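Local coordinates for insecticidal crystal protein Cry35Ab1 (Bacillus thuringiensis, PDB 4JP0), which forms, together with Cry34Ab1, a binary insecticidal toxin active on western corn rootworm, with the larval midgut epithelium as the probable primary target, at residues T171-P182 with P201-W211; K240-F249 with D260-T268. All blocks are in the same frame, centred on the assembly; numbering follows the deposited sequence.

Contact 1: residues T171-P182 with P201-W211; sequences TSPQLMGWTLVP and PYYILKKYQYW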
loop_
_atom_site.group_PDB
_atom_site.type_symbol
_atom_site.label_atom_id
_atom_site.label_comp_id
_atom_site.label_asym_id
_atom_site.label_seq_id
_atom_site.Cartn_x
_atom_site.Cartn_y
_atom_site.Cartn_z
ATOM N N THR A 171 5.045 -2.643 22.640
ATOM C CA THR A 171 6.258 -3.226 22.079
ATOM C C THR A 171 6.790 -2.384 20.923
ATOM O O THR A 171 6.117 -1.495 20.453
ATOM C CB THR A 171 6.049 -4.652 21.564
ATOM O OG1 THR A 171 5.003 -4.684 20.565
ATOM C CG2 THR A 171 5.624 -5.614 22.727
ATOM N N SER A 172 7.979 -2.714 20.433
ATOM C CA SER A 172 8.580 -1.866 19.393
ATOM C C SER A 172 8.040 -2.149 18.011
ATOM O O SER A 172 7.765 -3.281 17.698
ATOM C CB SER A 172 10.090 -2.022 19.419
ATOM O OG SER A 172 10.537 -1.565 20.695
ATOM N N PRO A 173 7.896 -1.125 17.180
ATOM C CA PRO A 173 7.384 -1.325 15.819
ATOM C C PRO A 173 8.209 -2.372 15.048
ATOM O O PRO A 173 9.429 -2.307 15.020
ATOM C CB PRO A 173 7.539 0.058 15.192
ATOM C CG PRO A 173 7.468 0.966 16.379
ATOM C CD PRO A 173 8.210 0.286 17.455
ATOM N N GLN A 174 7.533 -3.348 14.457
ATOM C CA GLN A 174 8.199 -4.345 13.599
ATOM C C GLN A 174 7.721 -4.155 12.168
ATOM O O GLN A 174 6.527 -4.002 11.932
ATOM C CB GLN A 174 7.813 -5.752 14.035
ATOM C CG GLN A 174 8.303 -6.116 15.407
ATOM C CD GLN A 174 7.765 -7.469 15.868
ATOM O OE1 GLN A 174 6.942 -7.535 16.780
ATOM N NE2 GLN A 174 8.234 -8.543 15.243
ATOM N N LEU A 175 8.652 -4.114 11.216
ATOM C CA LEU A 175 8.269 -3.928 9.817
ATOM C C LEU A 175 7.736 -5.238 9.288
ATOM O O LEU A 175 8.503 -6.175 9.127
ATOM C CB LEU A 175 9.493 -3.545 9.004
ATOM C CG LEU A 175 9.217 -3.319 7.510
ATOM C CD1 LEU A 175 8.312 -2.111 7.284
ATOM C CD2 LEU A 175 10.562 -3.168 6.799
ATOM N N MET A 176 6.441 -5.270 8.949
ATOM C CA MET A 176 5.771 -6.484 8.534
ATOM C C MET A 176 5.525 -6.516 7.050
ATOM O O MET A 176 5.143 -7.560 6.527
ATOM C CB MET A 176 4.426 -6.637 9.266
ATOM C CG MET A 176 4.545 -6.573 10.775
ATOM S SD MET A 176 5.488 -7.985 11.436
ATOM C CE MET A 176 4.158 -9.253 11.284
ATOM N N GLY A 177 5.698 -5.376 6.372
ATOM C CA GLY A 177 5.469 -5.314 4.920
ATOM C C GLY A 177 6.090 -4.050 4.340
ATOM O O GLY A 177 6.168 -3.037 5.035
ATOM N N TRP A 178 6.516 -4.106 3.075
ATOM C CA TRP A 178 7.212 -2.997 2.440
ATOM C C TRP A 178 6.988 -3.174 0.948
ATOM O O TRP A 178 7.088 -4.290 0.423
ATOM C CB TRP A 178 8.700 -3.125 2.788
ATOM C CG TRP A 178 9.699 -2.111 2.353
ATOM C CD1 TRP A 178 10.319 -1.194 3.147
ATOM C CD2 TRP A 178 10.329 -2.005 1.056
ATOM N NE1 TRP A 178 11.255 -0.485 2.423
ATOM C CE2 TRP A 178 11.278 -0.954 1.137
ATOM C CE3 TRP A 178 10.151 -2.660 -0.170
ATOM C CZ2 TRP A 178 12.073 -0.572 0.059
ATOM C CZ3 TRP A 178 10.942 -2.285 -1.254
ATOM C CH2 TRP A 178 11.880 -1.247 -1.140
ATOM N N THR A 179 6.658 -2.101 0.255
ATOM C CA THR A 179 6.391 -2.252 -1.177
ATOM C C THR A 179 6.589 -0.911 -1.867
ATOM O O THR A 179 6.537 0.115 -1.228
ATOM C CB THR A 179 4.986 -2.838 -1.392
ATOM O OG1 THR A 179 4.792 -3.226 -2.765
ATOM C CG2 THR A 179 3.898 -1.799 -1.099
ATOM N N LEU A 180 6.878 -0.947 -3.161
ATOM C CA LEU A 180 7.173 0.277 -3.911
ATOM C C LEU A 180 5.937 0.728 -4.682
ATOM O O LEU A 180 5.297 -0.080 -5.392
ATOM C CB LEU A 180 8.287 0.008 -4.901
ATOM C CG LEU A 180 9.637 -0.254 -4.239
ATOM C CD1 LEU A 180 10.721 -0.471 -5.290
ATOM C CD2 LEU A 180 9.993 0.914 -3.368
ATOM N N VAL A 181 5.599 2.004 -4.550
ATOM C CA VAL A 181 4.396 2.511 -5.202
ATOM C C VAL A 181 4.735 3.543 -6.253
ATOM O O VAL A 181 5.383 4.528 -5.967
ATOM C CB VAL A 181 3.421 3.131 -4.155
ATOM C CG1 VAL A 181 2.155 3.755 -4.827
ATOM C CG2 VAL A 181 3.048 2.064 -3.131
ATOM N N PRO A 182 4.294 3.310 -7.475
ATOM C CA PRO A 182 4.493 4.279 -8.554
ATOM C C PRO A 182 4.063 5.703 -8.136
ATOM O O PRO A 182 2.961 5.899 -7.601
ATOM C CB PRO A 182 3.550 3.765 -9.624
ATOM C CG PRO A 182 3.625 2.237 -9.467
ATOM C CD PRO A 182 3.597 2.100 -7.918
ATOM N N PRO A 201 10.592 8.277 -8.385
ATOM C CA PRO A 201 9.551 7.649 -9.220
ATOM C C PRO A 201 8.826 6.537 -8.483
ATOM O O PRO A 201 7.694 6.244 -8.812
ATOM C CB PRO A 201 10.331 7.086 -10.421
ATOM C CG PRO A 201 11.785 6.988 -9.901
ATOM C CD PRO A 201 11.935 8.185 -9.009
ATOM N N TYR A 202 9.503 5.901 -7.532
ATOM C CA TYR A 202 8.821 4.958 -6.645
ATOM C C TYR A 202 8.852 5.428 -5.222
ATOM O O TYR A 202 9.920 5.764 -4.695
ATOM C CB TYR A 202 9.427 3.559 -6.717
ATOM C CG TYR A 202 9.141 2.893 -8.038
ATOM C CD1 TYR A 202 10.014 3.055 -9.134
ATOM C CD2 TYR A 202 7.972 2.158 -8.221
ATOM C CE1 TYR A 202 9.752 2.433 -10.387
ATOM C CE2 TYR A 202 7.704 1.541 -9.449
ATOM C CZ TYR A 202 8.584 1.686 -10.517
ATOM O OH TYR A 202 8.251 1.099 -11.708
ATOM N N TYR A 203 7.680 5.457 -4.590
ATOM C CA TYR A 203 7.613 5.770 -3.146
ATOM C C TYR A 203 7.674 4.467 -2.378
ATOM O O TYR A 203 7.306 3.411 -2.910
ATOM C CB TYR A 203 6.273 6.462 -2.812
ATOM C CG TYR A 203 6.256 7.954 -3.161
ATOM C CD1 TYR A 203 6.455 8.387 -4.464
ATOM C CD2 TYR A 203 6.023 8.925 -2.155
ATOM C CE1 TYR A 203 6.470 9.759 -4.781
ATOM C CE2 TYR A 203 6.009 10.244 -2.439
ATOM C CZ TYR A 203 6.226 10.673 -3.765
ATOM O OH TYR A 203 6.205 12.013 -4.039
ATOM N N ILE A 204 8.086 4.528 -1.109
ATOM C CA ILE A 204 8.116 3.366 -0.241
ATOM C C ILE A 204 6.923 3.405 0.708
ATOM O O ILE A 204 6.702 4.382 1.436
ATOM C CB ILE A 204 9.416 3.362 0.585
ATOM C CG1 ILE A 204 10.614 3.256 -0.338
ATOM C CG2 ILE A 204 9.478 2.150 1.558
ATOM C CD1 ILE A 204 11.960 3.597 0.383
ATOM N N LEU A 205 6.129 2.353 0.668
ATOM C CA LEU A 205 4.978 2.217 1.574
ATOM C C LEU A 205 5.303 1.042 2.549
ATOM O O LEU A 205 5.553 -0.105 2.142
ATOM C CB LEU A 205 3.700 1.986 0.754
ATOM C CG LEU A 205 2.394 1.709 1.498
ATOM C CD1 LEU A 205 2.101 2.784 2.556
ATOM C CD2 LEU A 205 1.220 1.556 0.502
ATOM N N LYS A 206 5.330 1.365 3.840
ATOM C CA LYS A 206 5.695 0.414 4.864
ATOM C C LYS A 206 4.502 0.141 5.725
ATOM O O LYS A 206 3.641 1.029 5.911
ATOM C CB LYS A 206 6.724 1.049 5.794
ATOM C CG LYS A 206 7.946 1.602 5.129
ATOM C CD LYS A 206 8.986 1.932 6.195
ATOM C CE LYS A 206 10.163 2.679 5.613
ATOM N NZ LYS A 206 11.230 2.912 6.594
ATOM N N LYS A 207 4.470 -1.075 6.258
ATOM C CA LYS A 207 3.478 -1.467 7.271
ATOM C C LYS A 207 4.180 -1.987 8.522
ATOM O O LYS A 207 4.848 -3.028 8.468
ATOM C CB LYS A 207 2.504 -2.545 6.777
ATOM C CG LYS A 207 1.292 -2.651 7.710
ATOM C CD LYS A 207 0.331 -3.837 7.407
ATOM C CE LYS A 207 0.881 -5.171 7.925
ATOM N NZ LYS A 207 -0.067 -6.312 7.677
ATOM N N TYR A 208 4.045 -1.255 9.631
ATOM C CA TYR A 208 4.587 -1.671 10.910
ATOM C C TYR A 208 3.465 -2.138 11.790
ATOM O O TYR A 208 2.330 -1.632 11.694
ATOM C CB TYR A 208 5.231 -0.497 11.632
ATOM C CG TYR A 208 6.501 0.032 10.996
ATOM C CD1 TYR A 208 6.493 1.176 10.188
ATOM C CD2 TYR A 208 7.713 -0.601 11.200
ATOM C CE1 TYR A 208 7.687 1.649 9.596
ATOM C CE2 TYR A 208 8.884 -0.109 10.622
ATOM C CZ TYR A 208 8.858 1.010 9.825
ATOM O OH TYR A 208 10.053 1.484 9.260
ATOM N N GLN A 209 3.766 -3.108 12.648
ATOM C CA GLN A 209 2.812 -3.517 13.678
ATOM C C GLN A 209 3.557 -3.620 15.004
ATOM O O GLN A 209 4.784 -3.771 15.023
ATOM C CB GLN A 209 2.097 -4.815 13.326
ATOM C CG GLN A 209 1.123 -4.665 12.165
ATOM C CD GLN A 209 0.465 -5.981 11.798
ATOM O OE1 GLN A 209 1.122 -7.021 11.773
ATOM N NE2 GLN A 209 -0.838 -5.938 11.496
ATOM N N TYR A 210 2.811 -3.477 16.090
ATOM C CA TYR A 210 3.330 -3.537 17.441
ATOM C C TYR A 210 2.137 -3.518 18.394
ATOM O O TYR A 210 1.012 -3.232 17.978
ATOM C CB TYR A 210 4.246 -2.345 17.738
ATOM C CG TYR A 210 3.680 -0.982 17.393
ATOM C CD1 TYR A 210 3.092 -0.175 18.363
ATOM C CD2 TYR A 210 3.776 -0.478 16.098
ATOM C CE1 TYR A 210 2.593 1.114 18.027
ATOM C CE2 TYR A 210 3.304 0.780 15.778
ATOM C CZ TYR A 210 2.725 1.565 16.723
ATOM O OH TYR A 210 2.258 2.805 16.329
ATOM N N TRP A 211 2.378 -3.831 19.656
ATOM C CA TRP A 211 1.340 -3.772 20.667
ATOM C C TRP A 211 1.420 -2.422 21.400
ATOM O O TRP A 211 2.505 -1.864 21.534
ATOM C CB TRP A 211 1.563 -4.902 21.678
ATOM C CG TRP A 211 1.335 -6.284 21.123
ATOM C CD1 TRP A 211 2.285 -7.177 20.694
ATOM C CD2 TRP A 211 0.066 -6.932 20.944
ATOM N NE1 TRP A 211 1.684 -8.347 20.281
ATOM C CE2 TRP A 211 0.322 -8.219 20.410
ATOM C CE3 TRP A 211 -1.263 -6.577 21.236
ATOM C CZ2 TRP A 211 -0.698 -9.135 20.128
ATOM C CZ3 TRP A 211 -2.304 -7.510 20.934
ATOM C CH2 TRP A 211 -2.005 -8.757 20.397
#

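Contact 2: residues K240-F249 with D260-T268; sequences KTTIINTLGF and DIPEVGGGT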
loop_
_atom_site.group_PDB
_atom_site.type_symbol
_atom_site.label_atom_id
_atom_site.label_comp_id
_atom_site.label_asym_id
_atom_site.label_seq_id
_atom_site.Cartn_x
_atom_site.Cartn_y
_atom_site.Cartn_z
ATOM N N LYS A 240 -9.564 10.912 5.525
ATOM C CA LYS A 240 -9.759 11.757 4.350
ATOM C C LYS A 240 -8.485 12.506 3.984
ATOM O O LYS A 240 -8.061 12.508 2.819
ATOM C CB LYS A 240 -10.869 12.776 4.619
ATOM C CG LYS A 240 -12.239 12.415 4.069
ATOM C CD LYS A 240 -13.292 13.268 4.752
ATOM C CE LYS A 240 -14.313 13.802 3.792
ATOM N NZ LYS A 240 -15.001 14.967 4.431
ATOM N N THR A 241 -7.856 13.140 4.963
ATOM C CA THR A 241 -6.675 13.945 4.657
ATOM C C THR A 241 -5.339 13.205 4.688
ATOM O O THR A 241 -4.287 13.791 4.418
ATOM C CB THR A 241 -6.615 15.185 5.564
ATOM O OG1 THR A 241 -6.471 14.776 6.936
ATOM C CG2 THR A 241 -7.937 15.932 5.533
ATOM N N THR A 242 -5.375 11.933 5.003
ATOM C CA THR A 242 -4.160 11.146 5.061
ATOM C C THR A 242 -4.037 10.079 4.006
ATOM O O THR A 242 -3.506 10.339 2.989
ATOM C CB THR A 242 -3.954 10.515 6.422
ATOM O OG1 THR A 242 -5.063 9.718 6.767
ATOM C CG2 THR A 242 -3.771 11.515 7.385
ATOM N N ILE A 243 -4.575 8.912 4.256
ATOM C CA ILE A 243 -4.544 7.779 3.332
ATOM C C ILE A 243 -5.457 7.863 2.102
ATOM O O ILE A 243 -5.047 7.492 0.981
ATOM C CB ILE A 243 -4.727 6.458 4.100
ATOM C CG1 ILE A 243 -4.347 5.270 3.225
ATOM C CG2 ILE A 243 -6.124 6.316 4.702
ATOM C CD1 ILE A 243 -3.633 4.181 3.985
ATOM N N ILE A 244 -6.686 8.333 2.277
ATOM C CA ILE A 244 -7.552 8.436 1.122
ATOM C C ILE A 244 -7.011 9.469 0.144
ATOM O O ILE A 244 -6.804 9.182 -1.023
ATOM C CB ILE A 244 -8.993 8.818 1.505
ATOM C CG1 ILE A 244 -9.587 7.797 2.460
ATOM C CG2 ILE A 244 -9.850 8.952 0.211
ATOM C CD1 ILE A 244 -10.872 8.305 3.176
ATOM N N ASN A 245 -6.780 10.690 0.587
ATOM C CA ASN A 245 -6.366 11.671 -0.418
ATOM C C ASN A 245 -4.955 11.419 -0.960
ATOM O O ASN A 245 -4.615 11.911 -2.026
ATOM C CB ASN A 245 -6.542 13.110 0.092
ATOM C CG ASN A 245 -8.006 13.675 -0.141
ATOM O OD1 ASN A 245 -8.885 13.028 -0.758
ATOM N ND2 ASN A 245 -8.243 14.878 0.362
ATOM N N THR A 246 -4.138 10.647 -0.248
ATOM C CA THR A 246 -2.772 10.381 -0.713
ATOM C C THR A 246 -2.653 9.144 -1.592
ATOM O O THR A 246 -1.946 9.173 -2.587
ATOM C CB THR A 246 -1.765 10.258 0.471
ATOM O OG1 THR A 246 -1.878 11.393 1.344
ATOM C CG2 THR A 246 -0.358 10.388 -0.031
ATOM N N LEU A 247 -3.334 8.062 -1.226
ATOM C CA LEU A 247 -3.233 6.791 -1.951
ATOM C C LEU A 247 -4.538 6.260 -2.531
ATOM O O LEU A 247 -4.523 5.284 -3.272
ATOM C CB LEU A 247 -2.670 5.721 -1.027
ATOM C CG LEU A 247 -1.212 5.941 -0.577
ATOM C CD1 LEU A 247 -0.849 4.948 0.503
ATOM C CD2 LEU A 247 -0.266 5.848 -1.807
ATOM N N GLY A 248 -5.670 6.861 -2.179
ATOM C CA GLY A 248 -6.932 6.382 -2.737
ATOM C C GLY A 248 -7.505 5.120 -2.093
ATOM O O GLY A 248 -8.253 4.362 -2.720
ATOM N N PHE A 249 -7.140 4.863 -0.843
ATOM C CA PHE A 249 -7.787 3.766 -0.111
ATOM C C PHE A 249 -7.985 4.141 1.348
ATOM O O PHE A 249 -7.355 5.082 1.841
ATOM C CB PHE A 249 -7.143 2.375 -0.323
ATOM C CG PHE A 249 -5.827 2.166 0.356
ATOM C CD1 PHE A 249 -5.764 1.603 1.626
ATOM C CD2 PHE A 249 -4.640 2.396 -0.325
ATOM C CE1 PHE A 249 -4.561 1.361 2.228
ATOM C CE2 PHE A 249 -3.431 2.174 0.273
ATOM C CZ PHE A 249 -3.369 1.646 1.535
ATOM N N ASP A 260 -11.023 3.807 -2.719
ATOM C CA ASP A 260 -11.881 4.937 -3.050
ATOM C C ASP A 260 -11.429 5.678 -4.303
ATOM O O ASP A 260 -10.324 5.467 -4.785
ATOM C CB ASP A 260 -11.839 5.971 -1.943
ATOM C CG ASP A 260 -12.360 5.463 -0.644
ATOM O OD1 ASP A 260 -13.274 4.611 -0.648
ATOM O OD2 ASP A 260 -11.937 5.910 0.434
ATOM N N ILE A 261 -12.279 6.579 -4.796
ATOM C CA ILE A 261 -11.873 7.506 -5.858
ATOM C C ILE A 261 -11.532 8.766 -5.115
ATOM O O ILE A 261 -12.440 9.426 -4.600
ATOM C CB ILE A 261 -13.030 7.842 -6.809
ATOM C CG1 ILE A 261 -13.732 6.578 -7.292
ATOM C CG2 ILE A 261 -12.520 8.674 -7.994
ATOM C CD1 ILE A 261 -14.623 6.827 -8.480
ATOM N N PRO A 262 -10.248 9.108 -5.063
ATOM C CA PRO A 262 -9.773 10.248 -4.270
ATOM C C PRO A 262 -10.180 11.588 -4.831
ATOM O O PRO A 262 -10.359 11.688 -6.039
ATOM C CB PRO A 262 -8.241 10.144 -4.344
ATOM C CG PRO A 262 -7.922 8.869 -5.095
ATOM C CD PRO A 262 -9.165 8.442 -5.809
ATOM N N GLU A 263 -10.256 12.597 -3.955
ATOM C CA GLU A 263 -10.613 13.976 -4.313
ATOM C C GLU A 263 -9.615 14.553 -5.317
ATOM O O GLU A 263 -9.976 15.348 -6.200
ATOM C CB GLU A 263 -10.696 14.861 -3.041
ATOM C CG GLU A 263 -11.618 14.324 -1.937
ATOM C CD GLU A 263 -11.704 15.229 -0.700
ATOM O OE1 GLU A 263 -11.673 16.475 -0.854
ATOM O OE2 GLU A 263 -11.810 14.699 0.445
ATOM N N VAL A 264 -8.358 14.147 -5.169
ATOM C CA VAL A 264 -7.272 14.539 -6.053
ATOM C C VAL A 264 -6.347 13.313 -6.145
ATOM O O VAL A 264 -6.124 12.633 -5.143
ATOM C CB VAL A 264 -6.477 15.737 -5.480
ATOM C CG1 VAL A 264 -5.088 15.783 -6.064
ATOM C CG2 VAL A 264 -7.199 17.061 -5.741
ATOM N N GLY A 265 -5.825 13.011 -7.326
ATOM C CA GLY A 265 -4.967 11.836 -7.458
ATOM C C GLY A 265 -5.672 10.669 -8.120
ATOM O O GLY A 265 -6.902 10.587 -8.098
ATOM N N GLY A 266 -4.891 9.790 -8.749
ATOM C CA GLY A 266 -5.420 8.612 -9.419
ATOM C C GLY A 266 -5.678 7.402 -8.533
ATOM O O GLY A 266 -6.475 6.555 -8.884
ATOM N N GLY A 267 -5.014 7.312 -7.384
ATOM C CA GLY A 267 -5.215 6.165 -6.494
ATOM C C GLY A 267 -4.419 4.893 -6.820
ATOM O O GLY A 267 -3.609 4.873 -7.735
ATOM N N THR A 268 -4.651 3.834 -6.044
ATOM C CA THR A 268 -3.872 2.608 -6.163
ATOM C C THR A 268 -4.723 1.388 -6.490
ATOM O O THR A 268 -4.293 0.244 -6.262
ATOM C CB THR A 268 -3.129 2.358 -4.833
ATOM O OG1 THR A 268 -4.032 2.634 -3.748
ATOM C CG2 THR A 268 -1.995 3.366 -4.640
HETATM O O HOH W 1 -7.567 3.978 -5.402
#

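Contact 1: residues T171-P182 with P201-W211
Trp178 faces Lys206 and Ile204 faces Leu180, so the indole reaches Ile204 diagonally, its end leaning toward the neighbouring strand. CB leaves the backbone on the face shared with Leu175 and Leu180, and CG stands anti to the backbone N (chi1 -177°). CD1 then comes to 4.2 Å from CG of Lys206. NE1 lies 3.3 Å from CG2 of Ile204. CE2 is 3.6 Å from CG2 of Ile204, and CZ2 meets CG1 as well. That CG2 methyl rests over one face of the five-membered ring, 3.7 Å from its centroid, a CH-pi contact offset toward the rim. On the same face of the sheet, CD1 of Leu175 lies over one face of the Tyr208 ring, 4.1 Å from the centroid, while the extended Lys206 sends NZ to the Tyr208 hydroxyl and to a salt bridge with Glu327. Strand 174-182 is the edge strand of the long four-stranded antiparallel sheet of the toxin_10 domain, and strand 202-221 separates it from strand 307-323. The ladder is interrupted once: Met176 and Gly177 both face Lys207, a classic beta bulge. O of Lys207 takes a short bond from N of Met176 (2.8 Å) and a weak, bent one from N of Gly177. The opposite face carries Thr179, Val181 and Leu205, with CG2 of Val181 packed 3.9 Å from CB of Leu205; helix 272-279 covers Thr179 and Leu205. Met176, bent at chi2 and chi3, crosses Gln209 at about a right angle, its CG near the amide oxygen OE1. Just before strand 174-182 begins, OG1 of Thr171 replaces a backbone acceptor, receiving N-H of Trp211 in an almost straight bond of 2.9 Å (175° at the hydrogen).

Contact 2: residues K240-F249 with D260-T268
Asn245 and Glu263 cross obliquely, the amide and carboxylate planes turned 77° apart. OD1 of Asn245 lies against the aliphatic part of Glu263, 3.2 Å from CG, while ND2 stands 3.6 Å from OE2. Ile244 also meets its partner at a slant, laying CG1 and CG2 beside OD2 of Asp260. Deeper in, the pyrrolidine of Pro262 points at the end of helix 240-247, its CG 3.6 Å from CA of Gly248. This glycine leaves the helix with positive phi (79°), and its CA comes within 4.1 Å of Gly267 CA, so the backbones pass closely. Thr268 turns its two branches to different neighbours: OG1, set between its own backbone N and carbonyl carbon (chi1 43°), donates to O of Leu247 at 2.7 Å and lies at the edge of the Phe249 ring, while CG2 packs on CD2 of Leu247. Just past the helix, O of Gly248 is met by Asp260 N, from above the carbonyl plane, and by a water that bridges it to N of Thr268. O of Leu247, at the helix's C-terminal end, would probably be made a stronger acceptor by the helix dipole.

Running from the N terminus, the chain lays down strand 174-182, passes through helix 193-199 and returns along strand 202-221, so contact 1 closes a loop before contact 2 begins. Contact 2 then closes a shorter excursion, in which strands 249-251 and 257-259 lie between helix 240-247 and the loop 260-268. The two are in series and neither crosses the other. Their centres are about 18 Å apart, yet they touch: CD2 of Leu205 packs 4.0 Å from CD1 of Leu247, and CG1 of Val181 lies near CG2 of Thr268. Helix 240-247 also rests on strands 307-323 and 327-346, joining this helix-loop unit to the sheet that contact 1 starts.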